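Local coordinates for protein putative glycosyl hydrolase (Bacteroides thetaiotaomicron VPI-5482, PDB 3K11) that is probably a glycosyl hydrolase of family 88, although its substrate and exact reaction are not established, at residues 193-205 with 240-254. Sequence-based numbering, arbitrary orientation.
Sequences RPQRNTLWLDDMF and MFIPEKGLYRHGWVE. With EDO (1,2-ethanediol), chain J; EDO (1,2-ethanediol), chain H.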
loop_
_atom_site.group_PDB
_atom_site.type_symbol
_atom_site.label_atom_id
_atom_site.label_comp_id
_atom_site.label_asym_id
_atom_site.label_seq_id
_atom_site.Cartn_x
_atom_site.Cartn_y
_atom_site.Cartn_z
ATOM N N ARG A 193 -1.954 18.477 26.006
ATOM C CA ARG A 193 -1.572 19.041 24.726
ATOM C C ARG A 193 -1.442 17.914 23.750
ATOM O O ARG A 193 -1.024 16.830 24.144
ATOM C CB ARG A 193 -0.247 19.806 24.765
ATOM C CG ARG A 193 1.007 18.945 24.898
ATOM C CD ARG A 193 2.248 19.797 25.109
ATOM N NE ARG A 193 3.524 19.047 24.986
ATOM C CZ ARG A 193 4.149 18.823 23.838
ATOM N NH1 ARG A 193 3.642 19.235 22.693
ATOM N NH2 ARG A 193 5.279 18.151 23.836
ATOM N N PRO A 194 -1.826 18.144 22.493
ATOM C CA PRO A 194 -2.449 19.379 21.952
ATOM C C PRO A 194 -3.916 19.557 22.279
ATOM O O PRO A 194 -4.504 20.573 21.887
ATOM C CB PRO A 194 -2.240 19.225 20.448
ATOM C CG PRO A 194 -2.290 17.753 20.223
ATOM C CD PRO A 194 -1.574 17.159 21.425
ATOM N N GLN A 195 -4.506 18.570 22.956
ATOM C CA GLN A 195 -5.899 18.556 23.308
ATOM C C GLN A 195 -5.980 18.014 24.740
ATOM O O GLN A 195 -5.033 17.384 25.236
ATOM C CB GLN A 195 -6.701 17.627 22.407
ATOM C CG GLN A 195 -6.702 17.998 20.906
ATOM C CD GLN A 195 -7.516 19.246 20.551
ATOM O OE1 GLN A 195 -8.316 19.748 21.369
ATOM N NE2 GLN A 195 -7.312 19.764 19.309
ATOM N N ARG A 196 -7.099 18.284 25.394
ATOM C CA ARG A 196 -7.355 17.700 26.718
ATOM C C ARG A 196 -7.309 16.184 26.644
ATOM O O ARG A 196 -7.724 15.581 25.650
ATOM C CB ARG A 196 -8.731 18.068 27.229
ATOM C CG ARG A 196 -8.903 19.514 27.596
ATOM C CD ARG A 196 -9.993 19.648 28.635
ATOM N NE ARG A 196 -10.351 21.046 28.858
ATOM C CZ ARG A 196 -11.436 21.640 28.367
ATOM N NH1 ARG A 196 -12.340 20.975 27.639
ATOM N NH2 ARG A 196 -11.636 22.923 28.628
ATOM N N ASN A 197 -6.792 15.568 27.699
ATOM C CA ASN A 197 -6.817 14.126 27.858
ATOM C C ASN A 197 -6.390 13.386 26.599
ATOM O O ASN A 197 -7.122 12.557 26.031
ATOM C CB ASN A 197 -8.215 13.666 28.337
ATOM C CG ASN A 197 -8.434 13.989 29.813
ATOM O OD1 ASN A 197 -7.600 14.599 30.437
ATOM N ND2 ASN A 197 -9.503 13.511 30.375
ATOM N N THR A 198 -5.173 13.715 26.184
ATOM C CA THR A 198 -4.533 13.067 25.031
ATOM C C THR A 198 -3.472 12.090 25.485
ATOM O O THR A 198 -2.635 12.392 26.334
ATOM C CB THR A 198 -3.859 14.139 24.127
ATOM O OG1 THR A 198 -4.852 15.087 23.704
ATOM C CG2 THR A 198 -3.225 13.515 22.928
ATOM N N LEU A 199 -3.507 10.902 24.884
ATOM C CA LEU A 199 -2.452 9.947 25.041
ATOM C C LEU A 199 -1.489 10.095 23.861
ATOM O O LEU A 199 -1.924 10.140 22.733
ATOM C CB LEU A 199 -2.969 8.530 25.117
ATOM C CG LEU A 199 -3.892 8.133 26.271
ATOM C CD1 LEU A 199 -4.270 6.619 26.169
ATOM C CD2 LEU A 199 -3.244 8.504 27.661
ATOM N N TRP A 200 -0.202 10.110 24.189
ATOM C CA TRP A 200 0.910 10.095 23.233
ATOM C C TRP A 200 1.562 8.747 23.287
ATOM O O TRP A 200 1.967 8.288 24.360
ATOM C CB TRP A 200 1.941 11.129 23.649
ATOM C CG TRP A 200 1.552 12.536 23.393
ATOM C CD1 TRP A 200 0.467 13.217 23.887
ATOM C CD2 TRP A 200 2.304 13.462 22.637
ATOM N NE1 TRP A 200 0.492 14.511 23.449
ATOM C CE2 TRP A 200 1.618 14.703 22.694
ATOM C CE3 TRP A 200 3.498 13.367 21.907
ATOM C CZ2 TRP A 200 2.101 15.862 22.067
ATOM C CZ3 TRP A 200 3.963 14.499 21.250
ATOM C CH2 TRP A 200 3.280 15.745 21.358
ATOM N N LEU A 201 1.713 8.114 22.136
ATOM C CA LEU A 201 2.380 6.811 22.077
ATOM C C LEU A 201 3.760 6.910 22.733
ATOM O O LEU A 201 4.213 5.970 23.408
ATOM C CB LEU A 201 2.485 6.350 20.620
ATOM C CG LEU A 201 2.966 4.948 20.387
ATOM C CD1 LEU A 201 2.080 3.921 21.125
ATOM C CD2 LEU A 201 3.037 4.667 18.846
ATOM N N ASP A 202 4.442 8.055 22.558
ATOM C CA ASP A 202 5.785 8.251 23.100
ATOM C C ASP A 202 5.810 8.004 24.592
ATOM O O ASP A 202 6.831 7.528 25.117
ATOM C CB ASP A 202 6.291 9.690 22.886
ATOM C CG ASP A 202 6.189 10.159 21.419
ATOM O OD1 ASP A 202 5.084 10.163 20.888
ATOM O OD2 ASP A 202 7.218 10.473 20.778
ATOM N N ASP A 203 4.692 8.245 25.280
ATOM C CA ASP A 203 4.710 8.190 26.759
ATOM C C ASP A 203 4.722 6.763 27.279
ATOM O O ASP A 203 5.007 6.555 28.425
ATOM C CB ASP A 203 3.571 8.957 27.375
ATOM C CG ASP A 203 3.777 10.467 27.346
ATOM O OD1 ASP A 203 4.950 10.913 27.291
ATOM O OD2 ASP A 203 2.772 11.186 27.457
HETATM N N MSE A 204 4.419 5.770 26.431
HETATM C CA MSE A 204 4.672 4.392 26.817
HETATM C C MSE A 204 6.148 4.277 27.246
HETATM O O MSE A 204 6.479 3.709 28.277
HETATM C CB MSE A 204 4.357 3.425 25.685
HETATM C CG MSE A 204 2.862 3.305 25.436
HETATM SE SE MSE A 204 2.411 1.968 24.132
HETATM C CE MSE A 204 2.604 0.433 25.263
ATOM N N PHE A 205 7.029 4.880 26.459
ATOM C CA PHE A 205 8.474 4.812 26.669
ATOM C C PHE A 205 8.941 5.856 27.644
ATOM O O PHE A 205 9.857 5.610 28.427
ATOM C CB PHE A 205 9.211 4.928 25.342
ATOM C CG PHE A 205 10.690 4.851 25.483
ATOM C CD1 PHE A 205 11.326 3.629 25.801
ATOM C CD2 PHE A 205 11.441 6.001 25.349
ATOM C CE1 PHE A 205 12.704 3.584 25.970
ATOM C CE2 PHE A 205 12.825 5.972 25.539
ATOM C CZ PHE A 205 13.452 4.759 25.833
HETATM N N MSE A 240 -4.478 2.353 21.813
HETATM C CA MSE A 240 -3.565 2.819 20.771
HETATM C C MSE A 240 -3.143 1.739 19.770
HETATM O O MSE A 240 -2.782 2.084 18.616
HETATM C CB MSE A 240 -2.387 3.564 21.451
HETATM C CG MSE A 240 -2.855 4.759 22.313
HETATM SE SE MSE A 240 -1.392 5.844 22.751
HETATM C CE MSE A 240 -1.542 6.921 21.094
ATOM N N PHE A 241 -3.239 0.456 20.148
ATOM C CA PHE A 241 -2.837 -0.649 19.225
ATOM C C PHE A 241 -3.926 -0.799 18.193
ATOM O O PHE A 241 -5.090 -0.640 18.533
ATOM C CB PHE A 241 -2.594 -1.962 19.953
ATOM C CG PHE A 241 -1.868 -2.997 19.110
ATOM C CD1 PHE A 241 -0.568 -2.774 18.670
ATOM C CD2 PHE A 241 -2.449 -4.196 18.816
ATOM C CE1 PHE A 241 0.092 -3.716 17.919
ATOM C CE2 PHE A 241 -1.769 -5.132 18.026
ATOM C CZ PHE A 241 -0.535 -4.892 17.599
ATOM N N ILE A 242 -3.545 -1.153 16.964
ATOM C CA ILE A 242 -4.471 -1.328 15.840
ATOM C C ILE A 242 -4.274 -2.789 15.379
ATOM O O ILE A 242 -3.399 -3.083 14.557
ATOM C CB ILE A 242 -4.174 -0.407 14.669
ATOM C CG1 ILE A 242 -4.159 1.071 15.088
ATOM C CG2 ILE A 242 -5.309 -0.522 13.612
ATOM C CD1 ILE A 242 -3.477 1.996 14.139
ATOM N N PRO A 243 -5.035 -3.718 15.954
ATOM C CA PRO A 243 -4.825 -5.148 15.651
ATOM C C PRO A 243 -4.872 -5.528 14.193
ATOM O O PRO A 243 -4.115 -6.410 13.774
ATOM C CB PRO A 243 -5.935 -5.863 16.450
ATOM C CG PRO A 243 -6.524 -4.888 17.323
ATOM C CD PRO A 243 -6.049 -3.525 17.004
ATOM N N GLU A 244 -5.676 -4.811 13.414
ATOM C CA GLU A 244 -5.793 -5.077 11.977
ATOM C C GLU A 244 -4.491 -4.793 11.234
ATOM O O GLU A 244 -4.266 -5.361 10.174
ATOM C CB GLU A 244 -6.916 -4.220 11.358
ATOM C CG GLU A 244 -8.332 -4.426 11.987
ATOM C CD GLU A 244 -8.583 -3.787 13.424
ATOM O OE1 GLU A 244 -7.758 -3.001 13.939
ATOM O OE2 GLU A 244 -9.640 -4.097 14.053
ATOM N N LYS A 245 -3.668 -3.870 11.754
ATOM C CA LYS A 245 -2.388 -3.502 11.151
ATOM C C LYS A 245 -1.200 -4.061 11.898
ATOM O O LYS A 245 -0.093 -4.159 11.356
ATOM C CB LYS A 245 -2.261 -1.979 11.096
ATOM C CG LYS A 245 -3.284 -1.312 10.191
ATOM C CD LYS A 245 -3.145 0.229 10.102
ATOM C CE LYS A 245 -3.818 0.791 8.764
ATOM N NZ LYS A 245 -2.916 0.704 7.418
ATOM N N GLY A 246 -1.405 -4.389 13.157
ATOM C CA GLY A 246 -0.273 -4.745 14.004
ATOM C C GLY A 246 0.632 -3.571 14.295
ATOM O O GLY A 246 1.815 -3.770 14.503
ATOM N N LEU A 247 0.058 -2.370 14.385
ATOM C CA LEU A 247 0.798 -1.130 14.579
ATOM C C LEU A 247 0.041 -0.290 15.601
ATOM O O LEU A 247 -1.132 -0.546 15.890
ATOM C CB LEU A 247 0.886 -0.349 13.236
ATOM C CG LEU A 247 1.529 -1.011 12.033
ATOM C CD1 LEU A 247 1.392 -0.031 10.825
ATOM C CD2 LEU A 247 2.983 -1.368 12.341
ATOM N N TYR A 248 0.720 0.724 16.108
ATOM C CA TYR A 248 0.141 1.680 17.020
ATOM C C TYR A 248 -0.089 3.021 16.364
ATOM O O TYR A 248 0.708 3.470 15.536
ATOM C CB TYR A 248 1.098 1.929 18.155
ATOM C CG TYR A 248 1.154 0.844 19.225
ATOM C CD1 TYR A 248 2.041 -0.210 19.120
ATOM C CD2 TYR A 248 0.340 0.898 20.348
ATOM C CE1 TYR A 248 2.141 -1.159 20.088
ATOM C CE2 TYR A 248 0.427 -0.074 21.316
ATOM C CZ TYR A 248 1.330 -1.087 21.192
ATOM O OH TYR A 248 1.404 -2.035 22.177
ATOM N N ARG A 249 -1.198 3.657 16.748
ATOM C CA ARG A 249 -1.403 5.064 16.403
ATOM C C ARG A 249 -0.500 5.978 17.273
ATOM O O ARG A 249 -0.258 5.693 18.437
ATOM C CB ARG A 249 -2.865 5.461 16.519
ATOM C CG ARG A 249 -3.579 5.004 17.693
ATOM C CD ARG A 249 -5.017 5.560 17.793
ATOM N NE ARG A 249 -5.935 4.962 16.844
ATOM C CZ ARG A 249 -6.480 3.754 16.895
ATOM N NH1 ARG A 249 -6.205 2.859 17.801
ATOM N NH2 ARG A 249 -7.301 3.407 15.950
ATOM N N HIS A 250 -0.039 7.092 16.721
ATOM C CA HIS A 250 0.779 8.043 17.497
ATOM C C HIS A 250 -0.018 8.731 18.602
ATOM O O HIS A 250 0.506 9.002 19.671
ATOM C CB HIS A 250 1.393 9.113 16.583
ATOM C CG HIS A 250 2.359 10.015 17.270
ATOM N ND1 HIS A 250 2.635 11.301 16.825
ATOM C CD2 HIS A 250 3.113 9.821 18.374
ATOM C CE1 HIS A 250 3.537 11.848 17.630
ATOM N NE2 HIS A 250 3.848 10.973 18.580
ATOM N N GLY A 251 -1.291 9.012 18.327
ATOM C CA GLY A 251 -2.082 9.742 19.295
ATOM C C GLY A 251 -3.489 9.253 19.474
ATOM O O GLY A 251 -4.093 8.574 18.616
ATOM N N TRP A 252 -4.047 9.646 20.597
ATOM C CA TRP A 252 -5.423 9.263 20.982
ATOM C C TRP A 252 -5.989 10.349 21.869
ATOM O O TRP A 252 -5.522 10.537 22.976
ATOM C CB TRP A 252 -5.398 7.942 21.753
ATOM C CG TRP A 252 -6.727 7.344 22.069
ATOM C CD1 TRP A 252 -7.447 6.451 21.300
ATOM C CD2 TRP A 252 -7.487 7.527 23.287
ATOM N NE1 TRP A 252 -8.603 6.109 21.950
ATOM C CE2 TRP A 252 -8.639 6.742 23.177
ATOM C CE3 TRP A 252 -7.277 8.278 24.458
ATOM C CZ2 TRP A 252 -9.585 6.668 24.195
ATOM C CZ3 TRP A 252 -8.207 8.179 25.463
ATOM C CH2 TRP A 252 -9.354 7.420 25.309
ATOM N N VAL A 253 -7.027 11.021 21.382
ATOM C CA VAL A 253 -7.701 12.079 22.138
ATOM C C VAL A 253 -9.004 11.533 22.698
ATOM O O VAL A 253 -9.887 11.082 21.970
ATOM C CB VAL A 253 -7.977 13.330 21.255
ATOM C CG1 VAL A 253 -8.762 14.400 22.050
ATOM C CG2 VAL A 253 -6.596 13.898 20.752
ATOM N N GLU A 254 -9.149 11.617 24.000
ATOM C CA GLU A 254 -10.267 10.927 24.663
ATOM C C GLU A 254 -11.616 11.367 24.167
ATOM O O GLU A 254 -12.486 10.532 23.984
ATOM C CB GLU A 254 -10.177 11.113 26.154
ATOM C CG GLU A 254 -11.228 10.372 27.000
ATOM C CD GLU A 254 -11.019 10.705 28.460
ATOM O OE1 GLU A 254 -11.337 11.855 28.859
ATOM O OE2 GLU A 254 -10.513 9.810 29.196
HETATM C C1 EDO J . 8.448 18.220 20.036
HETATM O O1 EDO J . 7.780 18.968 19.006
HETATM C C2 EDO J . 7.490 17.353 20.823
HETATM O O2 EDO J . 6.338 18.140 21.099
HETATM C C1 EDO H . -7.797 2.124 11.960
HETATM O O1 EDO H . -8.689 1.589 12.958
HETATM C C2 EDO H . -7.126 3.415 12.416
HETATM O O2 EDO H . -7.974 4.335 13.121
#
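Leu-201 drives its branched end against Tyr-248, the two side chains crossing at about a right angle. Chi1 of -172° carries CG toward the other strand, and chi2 of 57° then sets the methyls: Leu-201 CD1 reaches Tyr-248 CD2 on the ring, and Leu-201 CD2 lies between Arg-249 O and Tyr-248 CB, 3.4 Å from the latter. Of two selenomethionines, Met-204 adds an oblique Met-aromatic contact, SE 4.6 Å from the Tyr-248 ring centroid, and Met-240 packs its SE on Leu-199 CB. This is the tight, buried part, backed by helix 222-240. Beside it, strands 198-200 and 251-253 pair antiparallel as part of a small sheet: Leu-199 and Trp-252 exchange both backbone bonds, and Leu-201 N extends the ladder to His-250 O (2.9 Å). Trp-252 CE3 rests against Leu-199 CD1. At the more solvent-exposed end, Asn-197 ND2 donates almost straight to Glu-254 OE1 (2.9 Å), which is met from above the carboxylate plane; Tyr-182 holds Asn-197 OD1. Across the inner end, His-250 NE2 donates in its ring plane to the syn lone pair of Asp-202 OD1, a short (2.7 Å) but bent (136°) bond, and Tyr-387 holds ND1. Gripped at both nitrogens, the imidazole is fixed in rotation and probably steadies Asp-202 beside an ethanediol, likely from the crystallisation liquor, that may mark a pocket.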